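Local atomic coordinates of GH127 beta-L-arabinofuranoside (Geobacillus stearothermophilus, PDB entry 4QK0), a protein that probably hydrolyses beta-L-arabinofuranosides, releasing L-arabinose from the non-reducing ends of its substrates, as a glycoside hydrolase of family 127. Residues A[42-45]-A[51-54]; A[166-171]-A[208-213]; A[428-433]-A[437-442]; A[463-468]-A[591-596]. All coordinates share one frame; numbering follows the deposited sequence.

Contact 1. Residues A[42-45]-A[51-54]; sequences LNDR and PSHA
The carboxylate of Asp-44 lies against the backbone of Ser-52 and His-53, with OD2 over one face of the His-53 imidazole, 3.7 Å from CD2 and nearer the border of the ring than its centre. Asp-44 is the C-prime residue of the Schellman motif that ends helix 22-42, and its positive phi (58°) is a conformation that aspartate tolerates better than most residues. The loop after it turns back, so that the C-terminal end of one helix holds the approach to helix 54-61 within the catalytic domain, a mainly helical region of the 6-hairpin clan.

OD1 does most of the gripping. Ser-52 N meets it nearly along its C-O axis at 2.6 Å, while His-53 N reaches it at 3.0 Å through the syn lone pair in a nearly straight bond (165°). A third, weak bond runs from His-53 N to OD2. With CG anti to its own carbonyl carbon (chi1 -58°), Asp-44 sends the carboxylate across the gap to these two amides. The imidazole of His-53 also meets the ring of Tyr-70.

On the buried side the contact is apolar. Leu-42 CD2 rests on Ala-54 CB at 3.8 Å, a leucine methyl on an alanine methyl, and both residues also pack on helix 76-92, Leu-42 against Trp-82 and Ala-54 against Val-79. Serine suits position 52 because its short side chain can bend back over its own backbone: in an ST turn, Ser-52 OG accepts Ala-54 N at 3.1 Å.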
loop_
_atom_site.group_PDB
_atom_site.type_symbol
_atom_site.label_atom_id
_atom_site.label_comp_id
_atom_site.label_asym_id
_atom_site.label_seq_id
_atom_site.Cartn_x
_atom_site.Cartn_y
_atom_site.Cartn_z
ATOM N N LEU A 42 -18.832 11.189 26.861
ATOM C CA LEU A 42 -19.004 12.606 26.602
ATOM C C LEU A 42 -18.873 13.401 27.895
ATOM O O LEU A 42 -18.543 14.598 27.878
ATOM C CB LEU A 42 -20.346 12.884 25.931
ATOM C CG LEU A 42 -20.533 12.326 24.516
ATOM C CD1 LEU A 42 -21.995 12.366 24.134
ATOM C CD2 LEU A 42 -19.682 13.067 23.481
ATOM N N ASN A 43 -19.146 12.756 29.024
ATOM C CA ASN A 43 -19.028 13.428 30.351
ATOM C C ASN A 43 -17.769 13.075 31.132
ATOM O O ASN A 43 -17.698 13.339 32.334
ATOM C CB ASN A 43 -20.220 13.100 31.209
ATOM C CG ASN A 43 -21.470 13.782 30.736
ATOM O OD1 ASN A 43 -21.664 14.932 31.014
ATOM N ND2 ASN A 43 -22.325 13.063 30.030
ATOM N N ASP A 44 -16.806 12.455 30.453
ATOM C CA ASP A 44 -15.506 12.104 31.038
ATOM C C ASP A 44 -15.578 11.204 32.270
ATOM O O ASP A 44 -14.808 11.355 33.186
ATOM C CB ASP A 44 -14.723 13.377 31.366
ATOM C CG ASP A 44 -14.500 14.241 30.142
ATOM O OD1 ASP A 44 -14.098 13.699 29.109
ATOM O OD2 ASP A 44 -14.700 15.465 30.221
ATOM N N ARG A 45 -16.518 10.283 32.286
ATOM C CA ARG A 45 -16.696 9.389 33.426
ATOM C C ARG A 45 -16.208 7.970 33.135
ATOM O O ARG A 45 -16.642 7.027 33.779
ATOM C CB ARG A 45 -18.164 9.346 33.831
ATOM C CG ARG A 45 -18.661 10.670 34.370
ATOM C CD ARG A 45 -19.977 10.474 35.118
ATOM N NE ARG A 45 -21.102 10.122 34.238
ATOM C CZ ARG A 45 -22.012 10.977 33.752
ATOM N NH1 ARG A 45 -21.959 12.274 34.011
ATOM N NH2 ARG A 45 -22.983 10.528 32.976
ATOM N N PRO A 51 -9.912 11.633 27.686
ATOM C CA PRO A 51 -11.037 12.496 28.014
ATOM C C PRO A 51 -11.637 13.164 26.752
ATOM O O PRO A 51 -10.955 13.310 25.721
ATOM C CB PRO A 51 -10.434 13.538 28.956
ATOM C CG PRO A 51 -9.180 12.922 29.446
ATOM C CD PRO A 51 -8.669 12.110 28.296
ATOM N N SER A 52 -12.934 13.465 26.793
ATOM C CA SER A 52 -13.558 14.133 25.651
ATOM C C SER A 52 -13.808 15.598 25.974
ATOM O O SER A 52 -13.611 16.415 25.128
ATOM C CB SER A 52 -14.829 13.390 25.188
ATOM O OG SER A 52 -15.993 13.985 25.675
ATOM N N HIS A 53 -14.294 15.916 27.172
ATOM C CA HIS A 53 -14.685 17.282 27.527
ATOM C C HIS A 53 -15.826 17.851 26.646
ATOM O O HIS A 53 -16.015 19.070 26.575
ATOM C CB HIS A 53 -13.467 18.245 27.467
ATOM C CG HIS A 53 -12.655 18.292 28.724
ATOM N ND1 HIS A 53 -12.771 19.312 29.642
ATOM C CD2 HIS A 53 -11.704 17.459 29.207
ATOM C CE1 HIS A 53 -11.948 19.094 30.650
ATOM N NE2 HIS A 53 -11.282 17.980 30.406
ATOM N N ALA A 54 -16.579 17.016 25.978
ATOM C CA ALA A 54 -17.495 17.558 24.968
ATOM C C ALA A 54 -18.609 18.379 25.639
ATOM O O ALA A 54 -19.002 19.433 25.131
ATOM C CB ALA A 54 -18.082 16.451 24.088
#

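Contact 2. Residues A[166-171]-A[208-213]; sequences IMCKYA and ENYLKL
Helices 166-171 and 208-213 run at 51° to each other, N-to-C, and their axes come no nearer than 11.6 Å. That is a wide spacing, and the closest backbone pair is Ala-171 with Tyr-210, whose CA atoms stand 7.5 Å apart. A large side chain therefore has to bridge from one side while small ones receive it on the other.

Tyr-210 is the bridge. Its CG is anti to the carbonyl carbon (chi1 -61°), which extends the ring across to the other helix, between Ala-171 and Cys-168. Ala-171 CB presses on CE1 at 3.6 Å, and Cys-168 SG approaches the other ortho carbon of the hydroxyl, CE2, at 4.1 Å in an oblique sulfur-aromatic contact. The pair belongs to the helical catalytic domain, probably an (alpha/alpha)6 barrel as in other members of its clan, and helix 194-205 fills in beside it, Leu-201 touching both Ala-171 and Tyr-210.

The hydroxyl is buried but has a partner: Tyr-210 OH is hydrogen-bonded to Asp-172 OD1, one residue past Ala-171. It also lies 3.4 Å from Cys-168 CB. A leucine in place of Tyr-210 would probably leave the Asp-172 carboxylate without this mate and open a gap beside Ala-171 and Cys-168. One turn further on, Leu-213 reaches in with its CD2 methyl, 4.0 Å from Ala-171 O.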
loop_
_atom_site.group_PDB
_atom_site.type_symbol
_atom_site.label_atom_id
_atom_site.label_comp_id
_atom_site.label_asym_id
_atom_site.label_seq_id
_atom_site.Cartn_x
_atom_site.Cartn_y
_atom_site.Cartn_z
ATOM N N ILE A 166 -33.588 27.112 19.064
ATOM C CA ILE A 166 -32.173 27.458 19.202
ATOM C C ILE A 166 -31.461 27.340 17.848
ATOM O O ILE A 166 -30.742 28.260 17.452
ATOM C CB ILE A 166 -31.526 26.497 20.237
ATOM C CG1 ILE A 166 -32.048 26.836 21.649
ATOM C CG2 ILE A 166 -30.007 26.531 20.165
ATOM C CD1 ILE A 166 -31.807 25.727 22.688
HETATM N N MSE A 167 -31.653 26.217 17.170
HETATM C CA MSE A 167 -30.931 25.972 15.939
HETATM C C MSE A 167 -31.410 26.855 14.787
HETATM O O MSE A 167 -30.624 27.166 13.893
HETATM C CB MSE A 167 -30.959 24.487 15.621
HETATM C CG MSE A 167 -30.181 23.663 16.678
HETATM SE SE MSE A 167 -28.445 24.452 17.170
HETATM C CE MSE A 167 -27.702 24.540 15.376
ATOM N N CYS A 168 -32.685 27.277 14.795
ATOM C CA CYS A 168 -33.161 28.244 13.785
ATOM C C CYS A 168 -32.521 29.569 13.973
ATOM O O CYS A 168 -32.256 30.275 12.991
ATOM C CB CYS A 168 -34.692 28.416 13.839
ATOM S SG CYS A 168 -35.629 27.056 13.125
ATOM N N LYS A 169 -32.244 29.951 15.224
ATOM C CA LYS A 169 -31.527 31.204 15.464
ATOM C C LYS A 169 -30.127 31.136 14.869
ATOM O O LYS A 169 -29.670 32.077 14.236
ATOM C CB LYS A 169 -31.417 31.540 16.955
ATOM C CG LYS A 169 -32.613 32.269 17.517
ATOM C CD LYS A 169 -32.624 32.372 19.054
ATOM C CE LYS A 169 -32.099 33.703 19.528
ATOM N NZ LYS A 169 -30.663 33.927 19.187
ATOM N N TYR A 170 -29.446 30.011 15.056
ATOM C CA TYR A 170 -28.096 29.856 14.495
ATOM C C TYR A 170 -28.206 29.811 12.958
ATOM O O TYR A 170 -27.499 30.540 12.263
ATOM C CB TYR A 170 -27.437 28.599 15.079
ATOM C CG TYR A 170 -25.956 28.435 14.848
ATOM C CD1 TYR A 170 -25.206 29.377 14.202
ATOM C CD2 TYR A 170 -25.298 27.319 15.343
ATOM C CE1 TYR A 170 -23.852 29.220 14.006
ATOM C CE2 TYR A 170 -23.919 27.138 15.188
ATOM C CZ TYR A 170 -23.202 28.081 14.514
ATOM O OH TYR A 170 -21.852 27.937 14.341
ATOM N N ALA A 171 -29.129 29.013 12.428
ATOM C CA ALA A 171 -29.294 28.931 10.945
ATOM C C ALA A 171 -29.567 30.322 10.318
ATOM O O ALA A 171 -28.993 30.705 9.290
ATOM C CB ALA A 171 -30.416 27.969 10.608
ATOM N N GLU A 208 -38.303 28.921 3.599
ATOM C CA GLU A 208 -37.557 28.911 2.335
ATOM C C GLU A 208 -36.160 29.492 2.401
ATOM O O GLU A 208 -35.337 29.212 1.522
ATOM C CB GLU A 208 -38.309 29.711 1.254
ATOM C CG GLU A 208 -39.731 29.237 0.972
ATOM C CD GLU A 208 -39.833 28.270 -0.191
ATOM O OE1 GLU A 208 -38.939 28.297 -1.064
ATOM O OE2 GLU A 208 -40.814 27.490 -0.238
ATOM N N ASN A 209 -35.873 30.343 3.379
ATOM C CA ASN A 209 -34.491 30.837 3.494
ATOM C C ASN A 209 -33.475 29.690 3.620
ATOM O O ASN A 209 -32.368 29.796 3.130
ATOM C CB ASN A 209 -34.333 31.721 4.709
ATOM C CG ASN A 209 -35.192 32.984 4.651
ATOM O OD1 ASN A 209 -35.643 33.399 3.582
ATOM N ND2 ASN A 209 -35.325 33.648 5.794
ATOM N N TYR A 210 -33.886 28.607 4.285
ATOM C CA TYR A 210 -33.002 27.500 4.610
ATOM C C TYR A 210 -32.703 26.713 3.336
ATOM O O TYR A 210 -31.539 26.329 3.054
ATOM C CB TYR A 210 -33.610 26.613 5.721
ATOM C CG TYR A 210 -33.839 27.363 7.033
ATOM C CD1 TYR A 210 -33.035 28.422 7.404
ATOM C CD2 TYR A 210 -34.858 27.011 7.895
ATOM C CE1 TYR A 210 -33.232 29.102 8.604
ATOM C CE2 TYR A 210 -35.075 27.706 9.083
ATOM C CZ TYR A 210 -34.269 28.761 9.424
ATOM O OH TYR A 210 -34.460 29.467 10.615
ATOM N N LEU A 211 -33.741 26.538 2.543
ATOM C CA LEU A 211 -33.619 25.892 1.232
ATOM C C LEU A 211 -32.726 26.676 0.306
ATOM O O LEU A 211 -31.789 26.129 -0.287
ATOM C CB LEU A 211 -34.984 25.706 0.623
ATOM C CG LEU A 211 -34.984 25.167 -0.788
ATOM C CD1 LEU A 211 -34.529 23.729 -0.774
ATOM C CD2 LEU A 211 -36.392 25.260 -1.349
ATOM N N LYS A 212 -32.897 27.985 0.294
ATOM C CA LYS A 212 -32.025 28.829 -0.517
ATOM C C LYS A 212 -30.561 28.925 -0.031
ATOM O O LYS A 212 -29.635 29.092 -0.805
ATOM C CB LYS A 212 -32.625 30.210 -0.588
ATOM C CG LYS A 212 -33.882 30.236 -1.446
ATOM C CD LYS A 212 -33.999 31.575 -2.163
ATOM C CE LYS A 212 -34.819 32.586 -1.389
ATOM N NZ LYS A 212 -36.220 32.582 -1.909
ATOM N N LEU A 213 -30.381 28.892 1.277
ATOM C CA LEU A 213 -29.061 28.932 1.841
ATOM C C LEU A 213 -28.300 27.607 1.471
ATOM O O LEU A 213 -27.186 27.651 1.008
ATOM C CB LEU A 213 -29.187 29.116 3.369
ATOM C CG LEU A 213 -27.874 29.250 4.098
ATOM C CD1 LEU A 213 -27.120 30.432 3.539
ATOM C CD2 LEU A 213 -28.096 29.414 5.586
#

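Contact 3. Residues A[428-433]-A[437-442]; sequences IYLQTS and FVHLYV
Leu-430 and Phe-437 hold each other by two backbone bonds, Leu-430 N to Phe-437 O at 3.0 Å and Phe-437 N to Leu-430 O at 2.9 Å: the hydrogen-bonded antiparallel pair of a short beta hairpin, strands 429-431 and 436-438. Next to it, Tyr-429 and Val-438 form a non-hydrogen-bonded pair on the other face of the sheet. Tyr-429 CG is anti to the carbonyl carbon (chi1 -56°), which lays the ring alongside the valine, Val-438 CG2 at its edge and 4.0 Å from Tyr-429 CD1.

Beyond this the ladder changes. Ile-428 O accepts His-439 N at 2.8 Å and, weakly, Leu-440 N, which resembles a classic bulge at the end of the ladder, as does the helix-like backbone of His-439 (psi -46°). Further along, Val-442 meets Ile-428; the side chains cross at about a right angle, Ile-428 CD1 3.9 Å from Val-442 CB.

In the second shell, Tyr-429 OH bonds to Ser-444 OG and Gln-459 NE2, tying the hairpin to neighbouring strands, while Met-352 covers the face carrying Leu-430 and Phe-437. Histidine suits position 439: ND1 is hydrogen-bonded to Tyr-513 OH, while the flat ring packs obliquely by Leu-430, NE2 3.5 Å from its CB.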
loop_
_atom_site.group_PDB
_atom_site.type_symbol
_atom_site.label_atom_id
_atom_site.label_comp_id
_atom_site.label_asym_id
_atom_site.label_seq_id
_atom_site.Cartn_x
_atom_site.Cartn_y
_atom_site.Cartn_z
ATOM N N ILE A 428 -37.401 1.942 5.550
ATOM C CA ILE A 428 -38.097 0.765 5.015
ATOM C C ILE A 428 -39.111 1.164 3.933
ATOM O O ILE A 428 -39.213 0.485 2.912
ATOM C CB ILE A 428 -38.804 0.011 6.147
ATOM C CG1 ILE A 428 -37.778 -0.463 7.183
ATOM C CG2 ILE A 428 -39.553 -1.202 5.621
ATOM C CD1 ILE A 428 -38.388 -0.994 8.447
ATOM N N TYR A 429 -39.885 2.209 4.218
ATOM C CA TYR A 429 -41.062 2.596 3.382
ATOM C C TYR A 429 -40.939 4.020 2.925
ATOM O O TYR A 429 -40.270 4.819 3.566
ATOM C CB TYR A 429 -42.393 2.460 4.172
ATOM C CG TYR A 429 -42.665 1.076 4.773
ATOM C CD1 TYR A 429 -43.171 0.033 4.010
ATOM C CD2 TYR A 429 -42.435 0.841 6.111
ATOM C CE1 TYR A 429 -43.399 -1.215 4.566
ATOM C CE2 TYR A 429 -42.679 -0.400 6.671
ATOM C CZ TYR A 429 -43.151 -1.421 5.898
ATOM O OH TYR A 429 -43.383 -2.670 6.493
ATOM N N LEU A 430 -41.539 4.334 1.796
ATOM C CA LEU A 430 -41.725 5.736 1.393
ATOM C C LEU A 430 -43.178 5.941 0.908
ATOM O O LEU A 430 -43.620 5.307 -0.060
ATOM C CB LEU A 430 -40.756 6.124 0.291
ATOM C CG LEU A 430 -40.933 7.545 -0.226
ATOM C CD1 LEU A 430 -40.502 8.598 0.793
ATOM C CD2 LEU A 430 -40.160 7.724 -1.530
ATOM N N GLN A 431 -43.884 6.851 1.577
ATOM C CA GLN A 431 -45.233 7.249 1.196
ATOM C C GLN A 431 -45.131 8.415 0.248
ATOM O O GLN A 431 -44.590 9.447 0.571
ATOM C CB GLN A 431 -46.081 7.676 2.402
ATOM C CG GLN A 431 -47.508 8.092 2.040
ATOM C CD GLN A 431 -48.275 6.920 1.526
ATOM O OE1 GLN A 431 -48.599 6.016 2.295
ATOM N NE2 GLN A 431 -48.513 6.879 0.206
ATOM N N THR A 432 -45.647 8.219 -0.944
ATOM C CA THR A 432 -45.797 9.256 -1.930
ATOM C C THR A 432 -47.304 9.408 -2.251
ATOM O O THR A 432 -48.119 8.614 -1.758
ATOM C CB THR A 432 -44.919 8.801 -3.089
ATOM O OG1 THR A 432 -43.715 9.547 -3.026
ATOM C CG2 THR A 432 -45.527 8.948 -4.401
ATOM N N SER A 433 -47.710 10.449 -2.988
ATOM C CA SER A 433 -49.144 10.586 -3.359
ATOM C C SER A 433 -49.476 9.601 -4.481
ATOM O O SER A 433 -50.581 9.121 -4.586
ATOM C CB SER A 433 -49.480 12.015 -3.773
ATOM O OG SER A 433 -48.861 12.336 -5.004
ATOM N N PHE A 437 -44.331 2.803 -1.267
ATOM C CA PHE A 437 -43.133 2.030 -1.715
ATOM C C PHE A 437 -42.538 1.251 -0.552
ATOM O O PHE A 437 -42.424 1.800 0.536
ATOM C CB PHE A 437 -42.053 2.935 -2.300
ATOM C CG PHE A 437 -42.441 3.564 -3.599
ATOM C CD1 PHE A 437 -42.317 2.872 -4.763
ATOM C CD2 PHE A 437 -43.008 4.819 -3.625
ATOM C CE1 PHE A 437 -42.712 3.429 -5.952
ATOM C CE2 PHE A 437 -43.398 5.411 -4.810
ATOM C CZ PHE A 437 -43.263 4.705 -5.983
ATOM N N VAL A 438 -42.256 -0.037 -0.786
ATOM C CA VAL A 438 -41.504 -0.877 0.143
ATOM C C VAL A 438 -40.065 -1.008 -0.400
ATOM O O VAL A 438 -39.847 -1.610 -1.462
ATOM C CB VAL A 438 -42.144 -2.256 0.286
ATOM C CG1 VAL A 438 -41.468 -3.048 1.392
ATOM C CG2 VAL A 438 -43.612 -2.087 0.653
ATOM N N HIS A 439 -39.111 -0.389 0.297
ATOM C CA HIS A 439 -37.702 -0.450 -0.106
ATOM C C HIS A 439 -36.975 -1.652 0.502
ATOM O O HIS A 439 -36.257 -2.363 -0.201
ATOM C CB HIS A 439 -36.938 0.755 0.371
ATOM C CG HIS A 439 -37.424 2.032 -0.181
ATOM N ND1 HIS A 439 -37.860 2.161 -1.481
ATOM C CD2 HIS A 439 -37.549 3.246 0.391
ATOM C CE1 HIS A 439 -38.235 3.404 -1.682
ATOM N NE2 HIS A 439 -38.039 4.088 -0.566
ATOM N N LEU A 440 -37.180 -1.873 1.803
ATOM C CA LEU A 440 -36.474 -2.940 2.551
ATOM C C LEU A 440 -37.450 -3.979 3.090
ATOM O O LEU A 440 -38.643 -3.680 3.387
ATOM C CB LEU A 440 -35.731 -2.326 3.716
ATOM C CG LEU A 440 -34.738 -1.177 3.388
ATOM C CD1 LEU A 440 -34.089 -0.605 4.619
ATOM C CD2 LEU A 440 -33.666 -1.640 2.457
ATOM N N TYR A 441 -36.971 -5.212 3.114
ATOM C CA TYR A 441 -37.762 -6.324 3.554
ATOM C C TYR A 441 -37.340 -6.673 4.999
ATOM O O TYR A 441 -36.331 -7.276 5.258
ATOM C CB TYR A 441 -37.658 -7.479 2.574
ATOM C CG TYR A 441 -38.303 -7.080 1.276
ATOM C CD1 TYR A 441 -39.664 -6.875 1.202
ATOM C CD2 TYR A 441 -37.553 -6.826 0.142
ATOM C CE1 TYR A 441 -40.265 -6.449 0.022
ATOM C CE2 TYR A 441 -38.147 -6.386 -1.040
ATOM C CZ TYR A 441 -39.525 -6.226 -1.086
ATOM O OH TYR A 441 -40.124 -5.773 -2.226
ATOM N N VAL A 442 -38.142 -6.169 5.910
ATOM C CA VAL A 442 -37.843 -6.108 7.324
ATOM C C VAL A 442 -39.178 -6.295 8.005
ATOM O O VAL A 442 -40.119 -5.563 7.694
ATOM C CB VAL A 442 -37.329 -4.718 7.745
ATOM C CG1 VAL A 442 -37.095 -4.690 9.245
ATOM C CG2 VAL A 442 -36.046 -4.365 7.019
#

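Contact 4. Residues A[463-468]-A[591-596]; sequences YPWDGT and EGVVVI
Trp-465 lays one face of its indole on the backbone at the start of strand 593-596, its CG anti to its carbonyl carbon (chi1 -50°), which brings the ring onto the strand. The fit is closest at the ring carbons nearest Val-594: Val-594 N stands over the face, 3.4 Å from Trp-465 CZ3, and Val-594 CG2 meets CE3 at 3.5 Å. Val-593 adds a CH-pi contact, its CA 4.0 Å from the centroid of the six-membered ring and only 16° off the normal. Pro-464 CG covers the opposite face over its centre, so the indole is clamped between its own cis-proline and the strand.

A flat, wide side chain suits this place, because here the loop between strands 453-461 and 468-475 of the middle domain meets the beta-rich C-terminal domain. With an alanine here, Val-593 and Val-594 would probably face a gap where the indole lay, and the join between the two domains would be weakened.

Toward Gly-592 the fit is looser: its O lies obliquely by the ring, 3.6 Å from Trp-465 CZ2, and exposed Glu-591 lies beyond. Partly exposed Asp-466 bonds within its own loop, OD2 accepting Thr-468 N at 3.1 Å in an Asx turn.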
loop_
_atom_site.group_PDB
_atom_site.type_symbol
_atom_site.label_atom_id
_atom_site.label_comp_id
_atom_site.label_asym_id
_atom_site.label_seq_id
_atom_site.Cartn_x
_atom_site.Cartn_y
_atom_site.Cartn_z
ATOM N N TYR A 463 -36.224 -12.489 6.327
ATOM C CA TYR A 463 -35.190 -11.757 5.634
ATOM C C TYR A 463 -34.298 -11.124 6.685
ATOM O O TYR A 463 -34.794 -10.599 7.690
ATOM C CB TYR A 463 -35.846 -10.711 4.801
ATOM C CG TYR A 463 -35.107 -10.138 3.583
ATOM C CD1 TYR A 463 -34.230 -9.075 3.707
ATOM C CD2 TYR A 463 -35.468 -10.534 2.299
ATOM C CE1 TYR A 463 -33.663 -8.510 2.593
ATOM C CE2 TYR A 463 -34.914 -9.947 1.193
ATOM C CZ TYR A 463 -34.023 -8.949 1.336
ATOM O OH TYR A 463 -33.461 -8.390 0.205
ATOM N N PRO A 464 -32.961 -11.157 6.467
ATOM C CA PRO A 464 -32.289 -11.539 5.238
ATOM C C PRO A 464 -31.959 -12.990 5.076
ATOM O O PRO A 464 -31.350 -13.360 4.058
ATOM C CB PRO A 464 -31.002 -10.735 5.310
ATOM C CG PRO A 464 -30.697 -10.708 6.749
ATOM C CD PRO A 464 -32.029 -10.597 7.440
ATOM N N TRP A 465 -32.363 -13.834 6.023
ATOM C CA TRP A 465 -31.985 -15.278 5.981
ATOM C C TRP A 465 -32.823 -16.069 5.021
ATOM O O TRP A 465 -32.439 -17.173 4.624
ATOM C CB TRP A 465 -32.021 -15.913 7.377
ATOM C CG TRP A 465 -31.274 -15.090 8.332
ATOM C CD1 TRP A 465 -31.739 -14.538 9.460
ATOM C CD2 TRP A 465 -29.907 -14.711 8.223
ATOM N NE1 TRP A 465 -30.764 -13.796 10.053
ATOM C CE2 TRP A 465 -29.620 -13.900 9.322
ATOM C CE3 TRP A 465 -28.901 -14.987 7.298
ATOM C CZ2 TRP A 465 -28.366 -13.354 9.549
ATOM C CZ3 TRP A 465 -27.627 -14.416 7.502
ATOM C CH2 TRP A 465 -27.386 -13.607 8.615
ATOM N N ASP A 466 -33.967 -15.508 4.637
ATOM C CA ASP A 466 -34.900 -16.193 3.756
ATOM C C ASP A 466 -35.642 -15.158 2.899
ATOM O O ASP A 466 -35.882 -14.022 3.356
ATOM C CB ASP A 466 -35.860 -17.010 4.648
ATOM C CG ASP A 466 -37.013 -17.560 3.896
ATOM O OD1 ASP A 466 -36.821 -18.558 3.186
ATOM O OD2 ASP A 466 -38.104 -16.958 3.996
ATOM N N GLY A 467 -36.019 -15.552 1.691
ATOM C CA GLY A 467 -36.598 -14.620 0.745
ATOM C C GLY A 467 -38.124 -14.550 0.651
ATOM O O GLY A 467 -38.666 -13.907 -0.261
ATOM N N THR A 468 -38.817 -15.200 1.582
ATOM C CA THR A 468 -40.281 -15.194 1.618
ATOM C C THR A 468 -40.761 -14.038 2.496
ATOM O O THR A 468 -40.344 -13.869 3.661
ATOM C CB THR A 468 -40.838 -16.532 2.115
ATOM O OG1 THR A 468 -40.561 -17.551 1.122
ATOM C CG2 THR A 468 -42.350 -16.448 2.304
ATOM N N GLU A 591 -25.060 -14.769 16.794
ATOM C CA GLU A 591 -26.448 -14.335 17.003
ATOM C C GLU A 591 -27.442 -15.000 16.091
ATOM O O GLU A 591 -28.616 -14.660 16.133
ATOM C CB GLU A 591 -26.606 -12.814 16.970
ATOM C CG GLU A 591 -25.759 -12.121 18.015
ATOM C CD GLU A 591 -26.185 -12.401 19.464
ATOM O OE1 GLU A 591 -27.357 -12.725 19.728
ATOM O OE2 GLU A 591 -25.325 -12.250 20.361
ATOM N N GLY A 592 -27.016 -15.972 15.290
ATOM C CA GLY A 592 -27.952 -16.696 14.440
ATOM C C GLY A 592 -27.797 -16.301 12.997
ATOM O O GLY A 592 -28.315 -15.294 12.578
ATOM N N VAL A 593 -27.043 -17.083 12.222
ATOM C CA VAL A 593 -26.725 -16.688 10.888
ATOM C C VAL A 593 -26.793 -17.862 9.966
ATOM O O VAL A 593 -26.603 -18.989 10.390
ATOM C CB VAL A 593 -25.321 -16.080 10.790
ATOM C CG1 VAL A 593 -25.206 -14.855 11.676
ATOM C CG2 VAL A 593 -24.208 -17.085 11.137
ATOM N N VAL A 594 -27.028 -17.598 8.682
ATOM C CA VAL A 594 -26.849 -18.611 7.709
ATOM C C VAL A 594 -25.319 -18.690 7.401
ATOM O O VAL A 594 -24.632 -17.669 7.229
ATOM C CB VAL A 594 -27.651 -18.324 6.437
ATOM C CG1 VAL A 594 -27.283 -19.309 5.328
ATOM C CG2 VAL A 594 -29.141 -18.450 6.694
ATOM N N VAL A 595 -24.797 -19.910 7.273
ATOM C CA VAL A 595 -23.393 -20.094 6.875
ATOM C C VAL A 595 -23.390 -20.775 5.545
ATOM O O VAL A 595 -24.360 -21.423 5.174
ATOM C CB VAL A 595 -22.589 -20.932 7.881
ATOM C CG1 VAL A 595 -22.662 -20.318 9.244
ATOM C CG2 VAL A 595 -23.113 -22.356 7.934
ATOM N N ILE A 596 -22.280 -20.637 4.813
ATOM C CA ILE A 596 -22.128 -21.302 3.506
ATOM C C ILE A 596 -20.953 -22.260 3.572
ATOM O O ILE A 596 -19.907 -21.918 4.121
ATOM C CB ILE A 596 -21.893 -20.268 2.405
ATOM C CG1 ILE A 596 -23.167 -19.460 2.205
ATOM C CG2 ILE A 596 -21.441 -20.932 1.111
ATOM C CD1 ILE A 596 -22.983 -18.295 1.302
#

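Overall arrangement
The four contacts follow one another along the chain. Contacts 1 and 2 both lie in the helical catalytic domain, which in this family carries the active site, but their centres are 30 Å apart and their nearest atoms about 13 Å. Contact 3 includes residues of the middle domain, and contact 4 joins that domain to the C-terminal one; these two touch, Tyr-441 O lying 3.2 Å from Tyr-463 CD1, with centres 22 Å apart. Contacts 2 and 4 are the most distant pair, 45 Å between centres on opposite sides of the chain's centre. Contacts 1 and 3, 39 Å apart between centres, also lie on opposite sides of it.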